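Local coordinates for protein 2',5'-phosphodiesterase 12 (Homo sapiens, PDB 4Z0V) that joins an alpha/beta domain of the endonuclease/exonuclease/phosphatase family to an N-terminal domain of the E-set clan and carries a bound magnesium ion, at residues Pro27-Glu32 and Glu62-Thr67; Tyr161-Ile166 and Ser189-Pro194; Pro194-Phe199 and Ala214-Lys219. All blocks are in the same frame, centred on the assembly; numbering follows the deposited sequence.

Interaction 1. Residues Pro27-Glu32 and Glu62-Thr67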
loop_
_atom_site.group_PDB
_atom_site.type_symbol
_atom_site.label_atom_id
_atom_site.label_comp_id
_atom_site.label_asym_id
_atom_site.label_seq_id
_atom_site.Cartn_x
_atom_site.Cartn_y
_atom_site.Cartn_z
ATOM N N PRO A 27 14.359 3.777 -12.033
ATOM C CA PRO A 27 15.490 2.867 -11.854
ATOM C C PRO A 27 15.710 2.485 -10.406
ATOM O O PRO A 27 15.511 3.309 -9.514
ATOM C CB PRO A 27 16.693 3.676 -12.363
ATOM C CG PRO A 27 16.286 5.100 -12.280
ATOM C CD PRO A 27 14.795 5.114 -12.481
ATOM N N LYS A 28 16.174 1.250 -10.191
ATOM C CA LYS A 28 16.604 0.812 -8.876
ATOM C C LYS A 28 18.025 1.315 -8.751
ATOM O O LYS A 28 18.821 1.107 -9.672
ATOM C CB LYS A 28 16.503 -0.726 -8.745
ATOM C CG LYS A 28 16.935 -1.268 -7.382
ATOM C CD LYS A 28 16.655 -2.765 -7.365
ATOM C CE LYS A 28 17.121 -3.442 -6.126
ATOM N NZ LYS A 28 16.673 -4.858 -6.095
ATOM N N LEU A 29 18.299 2.094 -7.712
ATOM C CA LEU A 29 19.636 2.622 -7.422
ATOM C C LEU A 29 19.892 2.448 -5.975
ATOM O O LEU A 29 19.235 3.102 -5.167
ATOM C CB LEU A 29 19.855 4.117 -7.763
ATOM C CG LEU A 29 19.023 4.859 -8.775
ATOM C CD1 LEU A 29 19.148 6.325 -8.519
ATOM C CD2 LEU A 29 19.540 4.637 -10.165
ATOM N N SER A 30 20.779 1.568 -5.612
ATOM C CA SER A 30 21.091 1.440 -4.196
ATOM C C SER A 30 22.440 2.104 -4.069
ATOM O O SER A 30 23.379 1.740 -4.784
ATOM C CB SER A 30 21.052 -0.015 -3.749
ATOM O OG SER A 30 19.810 -0.620 -4.083
ATOM N N LEU A 31 22.484 3.198 -3.337
ATOM C CA LEU A 31 23.688 4.007 -3.260
ATOM C C LEU A 31 24.435 3.850 -1.926
ATOM O O LEU A 31 23.832 3.992 -0.860
ATOM C CB LEU A 31 23.256 5.474 -3.492
ATOM C CG LEU A 31 24.278 6.503 -3.983
ATOM C CD1 LEU A 31 25.202 5.937 -5.022
ATOM C CD2 LEU A 31 23.573 7.717 -4.552
ATOM N N GLU A 32 25.744 3.533 -1.999
ATOM C CA GLU A 32 26.641 3.447 -0.838
ATOM C C GLU A 32 27.585 4.669 -0.847
ATOM O O GLU A 32 28.004 5.108 -1.924
ATOM C CB GLU A 32 27.431 2.117 -0.786
ATOM C CG GLU A 32 28.543 1.946 -1.817
ATOM C CD GLU A 32 29.509 0.790 -1.612
ATOM O OE1 GLU A 32 29.118 -0.223 -0.989
ATOM O OE2 GLU A 32 30.658 0.889 -2.103
ATOM N N GLU A 62 17.256 15.425 -16.644
ATOM C CA GLU A 62 18.409 15.289 -15.733
ATOM C C GLU A 62 17.992 14.778 -14.375
ATOM O O GLU A 62 18.711 14.968 -13.393
ATOM C CB GLU A 62 19.122 16.647 -15.555
ATOM C CG GLU A 62 19.657 17.233 -16.840
ATOM C CD GLU A 62 20.296 18.593 -16.649
ATOM O OE1 GLU A 62 19.959 19.523 -17.416
ATOM O OE2 GLU A 62 21.105 18.740 -15.707
ATOM N N GLU A 63 16.846 14.121 -14.315
ATOM C CA GLU A 63 16.240 13.576 -13.110
ATOM C C GLU A 63 16.396 12.073 -13.084
ATOM O O GLU A 63 16.597 11.449 -14.121
ATOM C CB GLU A 63 14.739 13.913 -13.062
ATOM C CG GLU A 63 14.363 15.320 -13.492
ATOM C CD GLU A 63 14.034 16.252 -12.348
ATOM O OE1 GLU A 63 14.944 16.983 -11.893
ATOM O OE2 GLU A 63 12.863 16.247 -11.903
ATOM N N ARG A 64 16.222 11.482 -11.917
ATOM C CA ARG A 64 16.333 10.040 -11.735
ATOM C C ARG A 64 15.263 9.301 -12.566
ATOM O O ARG A 64 15.550 8.272 -13.170
ATOM C CB ARG A 64 16.169 9.749 -10.240
ATOM C CG ARG A 64 16.029 8.286 -9.905
ATOM C CD ARG A 64 15.950 8.125 -8.397
ATOM N NE ARG A 64 15.758 6.715 -8.088
ATOM C CZ ARG A 64 16.011 6.165 -6.911
ATOM N NH1 ARG A 64 16.472 6.906 -5.911
ATOM N NH2 ARG A 64 15.807 4.872 -6.724
ATOM N N VAL A 65 14.050 9.864 -12.614
ATOM C CA VAL A 65 12.884 9.269 -13.285
ATOM C C VAL A 65 12.711 9.875 -14.658
ATOM O O VAL A 65 12.874 11.084 -14.843
ATOM C CB VAL A 65 11.612 9.480 -12.401
ATOM C CG1 VAL A 65 10.335 8.940 -13.065
ATOM C CG2 VAL A 65 11.805 8.817 -11.046
ATOM N N TYR A 66 12.358 9.035 -15.616
ATOM C CA TYR A 66 12.068 9.490 -16.978
ATOM C C TYR A 66 10.712 8.957 -17.374
ATOM O O TYR A 66 10.500 7.758 -17.257
ATOM C CB TYR A 66 13.157 8.967 -17.946
ATOM C CG TYR A 66 12.931 9.369 -19.383
ATOM C CD1 TYR A 66 13.272 10.642 -19.832
ATOM C CD2 TYR A 66 12.345 8.490 -20.290
ATOM C CE1 TYR A 66 13.012 11.040 -21.145
ATOM C CE2 TYR A 66 12.143 8.854 -21.626
ATOM C CZ TYR A 66 12.445 10.144 -22.037
ATOM O OH TYR A 66 12.254 10.521 -23.344
ATOM N N THR A 67 9.825 9.808 -17.914
ATOM C CA THR A 67 8.514 9.359 -18.411
ATOM C C THR A 67 8.571 9.448 -19.938
ATOM O O THR A 67 8.595 10.556 -20.495
ATOM C CB THR A 67 7.343 10.167 -17.805
ATOM O OG1 THR A 67 7.444 10.111 -16.396
ATOM C CG2 THR A 67 5.981 9.595 -18.188
HETATM O O HOH W 1 13.645 5.402 -9.338
HETATM O O HOH W 2 16.494 2.032 -5.437
#
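In the N-terminal domain, which belongs to the E-set clan, Arg-64 from the loop between strands 56-58 and 77-82 reaches across to Pro-27, just ahead of strand 28-32, and to Leu-29 within it. Its chain is fully extended from CG to NE, and with CG anti to the backbone N (chi1 170°) this carries the guanidinium to the strand. There Arg-64 NH2 donates to Pro-27 O at 3.2 Å, with an N-H...O angle of 156° and the oxygen tilted about 15° from the guanidinium plane. A water joins the same two residues by a second route: it accepts from Arg-64 NE at 2.8 Å and donates to Pro-27 O at 2.8 Å. Because NH2 directly and NE through the water both reach Pro-27 O, the rotation of the guanidinium is probably restricted. One face of that group is covered by Leu-29, whose CD1 lies 3.4 Å from Arg-64 NE, displaced toward the rim. Another water accepts from Leu-29 N at 2.9 Å and has a weak bond from Arg-64 NH2. Nearer the loop backbone, the Pro-27 ring rests on Arg-64 itself: Pro-27 CD stands 3.3 Å from Arg-64 O and Pro-27 CG 4.0 Å from Arg-64 CG. The charge of Arg-64 is answered by a salt bridge from NH2 to Glu-197 on helix 185-198. Strand 40-46 backs the contact, with Phe-41 touching both Leu-29 and Arg-64 and Trp-43 touching Pro-27, while strand 9-14 pairs antiparallel with strand 28-32.

Interaction 2. Residues Tyr161-Ile166 and Ser189-Pro194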
loop_
_atom_site.group_PDB
_atom_site.type_symbol
_atom_site.label_atom_id
_atom_site.label_comp_id
_atom_site.label_asym_id
_atom_site.label_seq_id
_atom_site.Cartn_x
_atom_site.Cartn_y
_atom_site.Cartn_z
ATOM N N TYR A 161 3.563 -5.798 -15.999
ATOM C CA TYR A 161 2.528 -4.884 -16.465
ATOM C C TYR A 161 1.862 -4.160 -15.269
ATOM O O TYR A 161 1.772 -2.916 -15.235
ATOM C CB TYR A 161 1.468 -5.651 -17.289
ATOM C CG TYR A 161 0.414 -4.739 -17.876
ATOM C CD1 TYR A 161 -0.769 -4.468 -17.188
ATOM C CD2 TYR A 161 0.594 -4.145 -19.122
ATOM C CE1 TYR A 161 -1.753 -3.638 -17.733
ATOM C CE2 TYR A 161 -0.395 -3.336 -19.691
ATOM C CZ TYR A 161 -1.576 -3.104 -19.001
ATOM O OH TYR A 161 -2.543 -2.302 -19.571
ATOM N N ARG A 162 1.336 -4.946 -14.317
ATOM C CA ARG A 162 0.653 -4.387 -13.135
ATOM C C ARG A 162 1.568 -3.428 -12.347
ATOM O O ARG A 162 1.086 -2.405 -11.868
ATOM C CB ARG A 162 0.146 -5.504 -12.233
ATOM C CG ARG A 162 -0.986 -6.266 -12.908
ATOM C CD ARG A 162 -1.883 -7.041 -11.945
ATOM N NE ARG A 162 -1.113 -7.996 -11.163
ATOM C CZ ARG A 162 -0.926 -7.930 -9.852
ATOM N NH1 ARG A 162 -0.224 -8.865 -9.231
ATOM N NH2 ARG A 162 -1.446 -6.925 -9.147
ATOM N N GLN A 163 2.858 -3.756 -12.205
ATOM C CA GLN A 163 3.778 -2.873 -11.469
ATOM C C GLN A 163 3.944 -1.566 -12.162
ATOM O O GLN A 163 4.016 -0.539 -11.481
ATOM C CB GLN A 163 5.152 -3.506 -11.214
ATOM C CG GLN A 163 5.103 -4.589 -10.154
ATOM C CD GLN A 163 4.318 -4.225 -8.917
ATOM O OE1 GLN A 163 3.371 -4.922 -8.536
ATOM N NE2 GLN A 163 4.695 -3.145 -8.250
ATOM N N ASN A 164 3.979 -1.559 -13.503
ATOM C CA ASN A 164 4.079 -0.264 -14.184
ATOM C C ASN A 164 2.888 0.644 -13.829
ATOM O O ASN A 164 3.063 1.823 -13.494
ATOM C CB ASN A 164 4.168 -0.465 -15.679
ATOM C CG ASN A 164 5.459 0.032 -16.252
ATOM O OD1 ASN A 164 5.489 1.013 -16.990
ATOM N ND2 ASN A 164 6.554 -0.613 -15.905
ATOM N N LEU A 165 1.681 0.065 -13.850
ATOM C CA LEU A 165 0.478 0.817 -13.519
ATOM C C LEU A 165 0.473 1.246 -12.072
ATOM O O LEU A 165 0.122 2.386 -11.793
ATOM C CB LEU A 165 -0.774 -0.025 -13.820
ATOM C CG LEU A 165 -1.351 0.097 -15.228
ATOM C CD1 LEU A 165 -0.348 -0.355 -16.285
ATOM C CD2 LEU A 165 -2.611 -0.752 -15.345
ATOM N N ILE A 166 0.897 0.363 -11.157
ATOM C CA ILE A 166 0.912 0.648 -9.703
ATOM C C ILE A 166 1.931 1.754 -9.422
ATOM O O ILE A 166 1.665 2.647 -8.634
ATOM C CB ILE A 166 1.203 -0.644 -8.885
ATOM C CG1 ILE A 166 -0.049 -1.578 -8.874
ATOM C CG2 ILE A 166 1.633 -0.317 -7.430
ATOM C CD1 ILE A 166 0.282 -3.097 -8.591
ATOM N N SER A 189 11.094 -4.553 -2.898
ATOM C CA SER A 189 12.464 -4.131 -3.155
ATOM C C SER A 189 12.738 -3.648 -4.585
ATOM O O SER A 189 13.583 -2.758 -4.741
ATOM C CB SER A 189 13.430 -5.265 -2.799
ATOM O OG SER A 189 13.108 -6.421 -3.554
ATOM N N ASP A 190 12.067 -4.210 -5.609
ATOM C CA ASP A 190 12.380 -3.898 -7.019
ATOM C C ASP A 190 11.412 -2.958 -7.715
ATOM O O ASP A 190 11.771 -2.417 -8.763
ATOM C CB ASP A 190 12.458 -5.186 -7.868
ATOM C CG ASP A 190 13.311 -6.297 -7.274
ATOM O OD1 ASP A 190 14.130 -6.005 -6.382
ATOM O OD2 ASP A 190 13.124 -7.456 -7.675
ATOM N N SER A 191 10.192 -2.769 -7.172
ATOM C CA SER A 191 9.243 -1.880 -7.832
ATOM C C SER A 191 8.849 -0.692 -6.938
ATOM O O SER A 191 8.973 0.456 -7.358
ATOM C CB SER A 191 7.998 -2.660 -8.234
ATOM O OG SER A 191 7.003 -1.778 -8.736
ATOM N N LEU A 192 8.329 -0.969 -5.745
ATOM C CA LEU A 192 7.841 0.115 -4.878
ATOM C C LEU A 192 8.972 0.966 -4.309
ATOM O O LEU A 192 8.904 2.186 -4.407
ATOM C CB LEU A 192 6.977 -0.457 -3.747
ATOM C CG LEU A 192 5.833 -1.331 -4.233
ATOM C CD1 LEU A 192 5.189 -2.032 -3.062
ATOM C CD2 LEU A 192 4.770 -0.486 -5.005
ATOM N N VAL A 193 10.021 0.347 -3.741
ATOM C CA VAL A 193 11.104 1.141 -3.165
ATOM C C VAL A 193 11.749 2.046 -4.253
ATOM O O VAL A 193 11.783 3.240 -4.026
ATOM C CB VAL A 193 12.126 0.291 -2.376
ATOM C CG1 VAL A 193 13.447 1.036 -2.185
ATOM C CG2 VAL A 193 11.546 -0.100 -1.017
ATOM N N PRO A 194 12.140 1.573 -5.454
ATOM C CA PRO A 194 12.734 2.506 -6.442
ATOM C C PRO A 194 11.778 3.608 -6.901
ATOM O O PRO A 194 12.206 4.759 -7.019
ATOM C CB PRO A 194 13.104 1.580 -7.613
ATOM C CG PRO A 194 13.292 0.220 -6.968
ATOM C CD PRO A 194 12.190 0.180 -5.950
#
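Gln-163 of helix 159-172 lies against Ser-191 of helix 185-198 with CB, CG, CD and NE2 of its side chain. Its CB is 3.5 Å from Ser-191 OG, and CG follows at 3.7 Å from the same oxygen. The chain then bends (chi2 -46°), folding the amide back alongside the serine and leaving CD 3.6 Å from OG. At the tip, NE2 donates to Ser-191 OG at 2.7 Å; the bond is short and fairly straight (164°), and the hydroxyl oxygen sits in the amide plane. NE2 also borders Leu-192 CD2 at 4.2 Å. One turn further along, Ile-166 CG2 meets that same leucine methyl at 4.0 Å, adding an apolar edge to a buried polar pair. The serine backbone is engaged too, Ser-191 O, within the wider pi-type turn at 189-192, accepting from the side chain of Gln-167. The two helix segments run almost parallel, at 9°, with axes 10.1 Å apart. Leu-192 extends the contact to Leu-180 and Val-183 of strand 177-184. Parallel helices side by side on one face of a mixed sheet, with a strand of that sheet between them in the chain, are characteristic of the alpha/beta sandwich of the DNase I-like fold.

Interaction 3. Residues Pro194-Phe199 and Ala214-Lys219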
loop_
_atom_site.group_PDB
_atom_site.type_symbol
_atom_site.label_atom_id
_atom_site.label_comp_id
_atom_site.label_asym_id
_atom_site.label_seq_id
_atom_site.Cartn_x
_atom_site.Cartn_y
_atom_site.Cartn_z
ATOM N N PRO A 194 12.140 1.573 -5.454
ATOM C CA PRO A 194 12.734 2.506 -6.442
ATOM C C PRO A 194 11.778 3.608 -6.901
ATOM O O PRO A 194 12.206 4.759 -7.019
ATOM C CB PRO A 194 13.104 1.580 -7.613
ATOM C CG PRO A 194 13.292 0.220 -6.968
ATOM C CD PRO A 194 12.190 0.180 -5.950
ATOM N N ALA A 195 10.494 3.288 -7.140
ATOM C CA ALA A 195 9.567 4.318 -7.591
ATOM C C ALA A 195 9.293 5.333 -6.493
ATOM O O ALA A 195 9.369 6.549 -6.710
ATOM C CB ALA A 195 8.253 3.682 -8.041
ATOM N N LEU A 196 8.943 4.847 -5.319
ATOM C CA LEU A 196 8.519 5.760 -4.265
ATOM C C LEU A 196 9.690 6.527 -3.671
ATOM O O LEU A 196 9.519 7.704 -3.318
ATOM C CB LEU A 196 7.702 5.002 -3.205
ATOM C CG LEU A 196 6.366 4.424 -3.727
ATOM C CD1 LEU A 196 5.611 3.705 -2.619
ATOM C CD2 LEU A 196 5.425 5.540 -4.251
ATOM N N GLU A 197 10.892 5.927 -3.611
ATOM C CA GLU A 197 11.991 6.754 -3.109
ATOM C C GLU A 197 12.329 7.911 -4.088
ATOM O O GLU A 197 12.668 9.007 -3.644
ATOM C CB GLU A 197 13.228 5.932 -2.726
ATOM C CG GLU A 197 14.116 5.395 -3.812
ATOM C CD GLU A 197 15.317 4.639 -3.254
ATOM O OE1 GLU A 197 16.200 4.290 -4.067
ATOM O OE2 GLU A 197 15.411 4.443 -2.014
ATOM N N ALA A 198 12.166 7.685 -5.409
ATOM C CA ALA A 198 12.405 8.725 -6.425
ATOM C C ALA A 198 11.461 9.922 -6.242
ATOM O O ALA A 198 11.801 11.064 -6.601
ATOM C CB ALA A 198 12.226 8.127 -7.808
ATOM N N PHE A 199 10.279 9.660 -5.668
ATOM C CA PHE A 199 9.274 10.687 -5.429
ATOM C C PHE A 199 9.273 11.163 -3.961
ATOM O O PHE A 199 8.354 11.870 -3.571
ATOM C CB PHE A 199 7.872 10.177 -5.869
ATOM C CG PHE A 199 7.704 10.200 -7.375
ATOM C CD1 PHE A 199 8.242 9.188 -8.169
ATOM C CD2 PHE A 199 7.055 11.263 -8.004
ATOM C CE1 PHE A 199 8.086 9.204 -9.559
ATOM C CE2 PHE A 199 6.905 11.293 -9.391
ATOM C CZ PHE A 199 7.420 10.260 -10.165
ATOM N N ALA A 214 3.248 -3.105 3.576
ATOM C CA ALA A 214 4.255 -2.042 3.494
ATOM C C ALA A 214 3.647 -0.701 3.880
ATOM O O ALA A 214 2.467 -0.440 3.601
ATOM C CB ALA A 214 4.856 -1.957 2.096
ATOM N N THR A 215 4.467 0.166 4.506
ATOM C CA THR A 215 4.048 1.546 4.823
ATOM C C THR A 215 5.146 2.445 4.295
ATOM O O THR A 215 6.308 2.222 4.606
ATOM C CB THR A 215 3.775 1.747 6.344
ATOM O OG1 THR A 215 2.683 0.921 6.753
ATOM C CG2 THR A 215 3.419 3.206 6.703
ATOM N N PHE A 216 4.779 3.431 3.498
ATOM C CA PHE A 216 5.700 4.429 2.939
ATOM C C PHE A 216 5.335 5.791 3.490
ATOM O O PHE A 216 4.168 6.055 3.707
ATOM C CB PHE A 216 5.660 4.446 1.412
ATOM C CG PHE A 216 6.366 3.268 0.792
ATOM C CD1 PHE A 216 5.688 2.063 0.569
ATOM C CD2 PHE A 216 7.691 3.380 0.360
ATOM C CE1 PHE A 216 6.344 0.974 -0.015
ATOM C CE2 PHE A 216 8.350 2.285 -0.220
ATOM C CZ PHE A 216 7.673 1.087 -0.385
ATOM N N TYR A 217 6.329 6.639 3.754
ATOM C CA TYR A 217 6.039 7.956 4.308
ATOM C C TYR A 217 6.903 8.980 3.610
ATOM O O TYR A 217 8.050 8.681 3.281
ATOM C CB TYR A 217 6.246 7.986 5.845
ATOM C CG TYR A 217 7.588 7.427 6.278
ATOM C CD1 TYR A 217 7.768 6.058 6.472
ATOM C CD2 TYR A 217 8.695 8.257 6.421
ATOM C CE1 TYR A 217 9.024 5.528 6.764
ATOM C CE2 TYR A 217 9.950 7.739 6.741
ATOM C CZ TYR A 217 10.109 6.375 6.906
ATOM O OH TYR A 217 11.345 5.874 7.242
ATOM N N ARG A 218 6.350 10.190 3.374
ATOM C CA ARG A 218 7.082 11.248 2.683
ATOM C C ARG A 218 8.114 11.863 3.605
ATOM O O ARG A 218 7.749 12.438 4.634
ATOM C CB ARG A 218 6.107 12.291 2.162
ATOM C CG ARG A 218 6.809 13.436 1.428
ATOM C CD ARG A 218 5.796 14.361 0.747
ATOM N NE ARG A 218 5.031 13.630 -0.260
ATOM C CZ ARG A 218 5.491 13.319 -1.472
ATOM N NH1 ARG A 218 6.686 13.749 -1.869
ATOM N NH2 ARG A 218 4.754 12.595 -2.300
ATOM N N LYS A 219 9.394 11.784 3.212
ATOM C CA LYS A 219 10.514 12.231 4.066
ATOM C C LYS A 219 10.502 13.741 4.314
ATOM O O LYS A 219 10.916 14.184 5.385
ATOM C CB LYS A 219 11.875 11.815 3.475
ATOM C CG LYS A 219 12.134 10.281 3.462
ATOM C CD LYS A 219 12.247 9.676 4.897
ATOM C CE LYS A 219 13.543 9.949 5.648
ATOM N NZ LYS A 219 14.744 9.489 4.903
HETATM O O HOH W 3 5.529 13.156 -4.947
#
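With CG anti to its carbonyl carbon, Phe-216 sends its ring from strand 211-218 to helix 185-198, and chi2 (87°) turns the face of that ring to Leu-196. The methyl settles over the middle of the ring: Leu-196 CD1 is 3.5 Å from the Phe-216 centroid and only 11° off the ring normal, a well-formed CH-pi contact. Behind it, Leu-196 CB lies 3.9 Å from Phe-216 CD2, so the leucine spans the ring from its centre outward. Leu-192, Val-193 and Phe-188 from earlier turns of the helix also touch this ring. Here the last turns of helix 185-198 pack on strand 211-218 of the six-stranded mixed sheet, with strand 201-207, the antiparallel partner of 211-218, following the helix in the chain. At the helix end the join becomes polar. The side chain of Arg-218 bends at chi3 (-62°), swinging the guanidinium back to Phe-199, where Arg-218 NH1 makes a weak hydrogen bond to Phe-199 O at 3.0 Å. A water supplements it, accepting from Arg-218 NH2 at 2.8 Å and donating weakly to Phe-199 O; this water also lies in the plane of the Phe-199 ring, at its edge. Firmer partners fix the rest of the guanidinium, NE pairing with Asp-176 in a salt bridge and NH2 donating to Ala-175 O.

How the interactions relate
The three contacts follow one another along the chain, interaction 1 in the N-terminal domain and interactions 2 and 3 in the endonuclease/exonuclease/phosphatase region. Their centres are 11 to 14 Å apart, and helix 185-198 links them. Interactions 2 and 3 share Pro-194 at its kink and use successive parts of the helix, one against helix 159-172, the other against the six-stranded sheet. Interaction 1 meets that helix from the other domain: Lys-28 NZ pairs with Asp-190 OD1 at 2.8 Å, and Val-65 packs on Ala-198. The helix is therefore both part of the alpha/beta core and a surface on which the N-terminal domain docks.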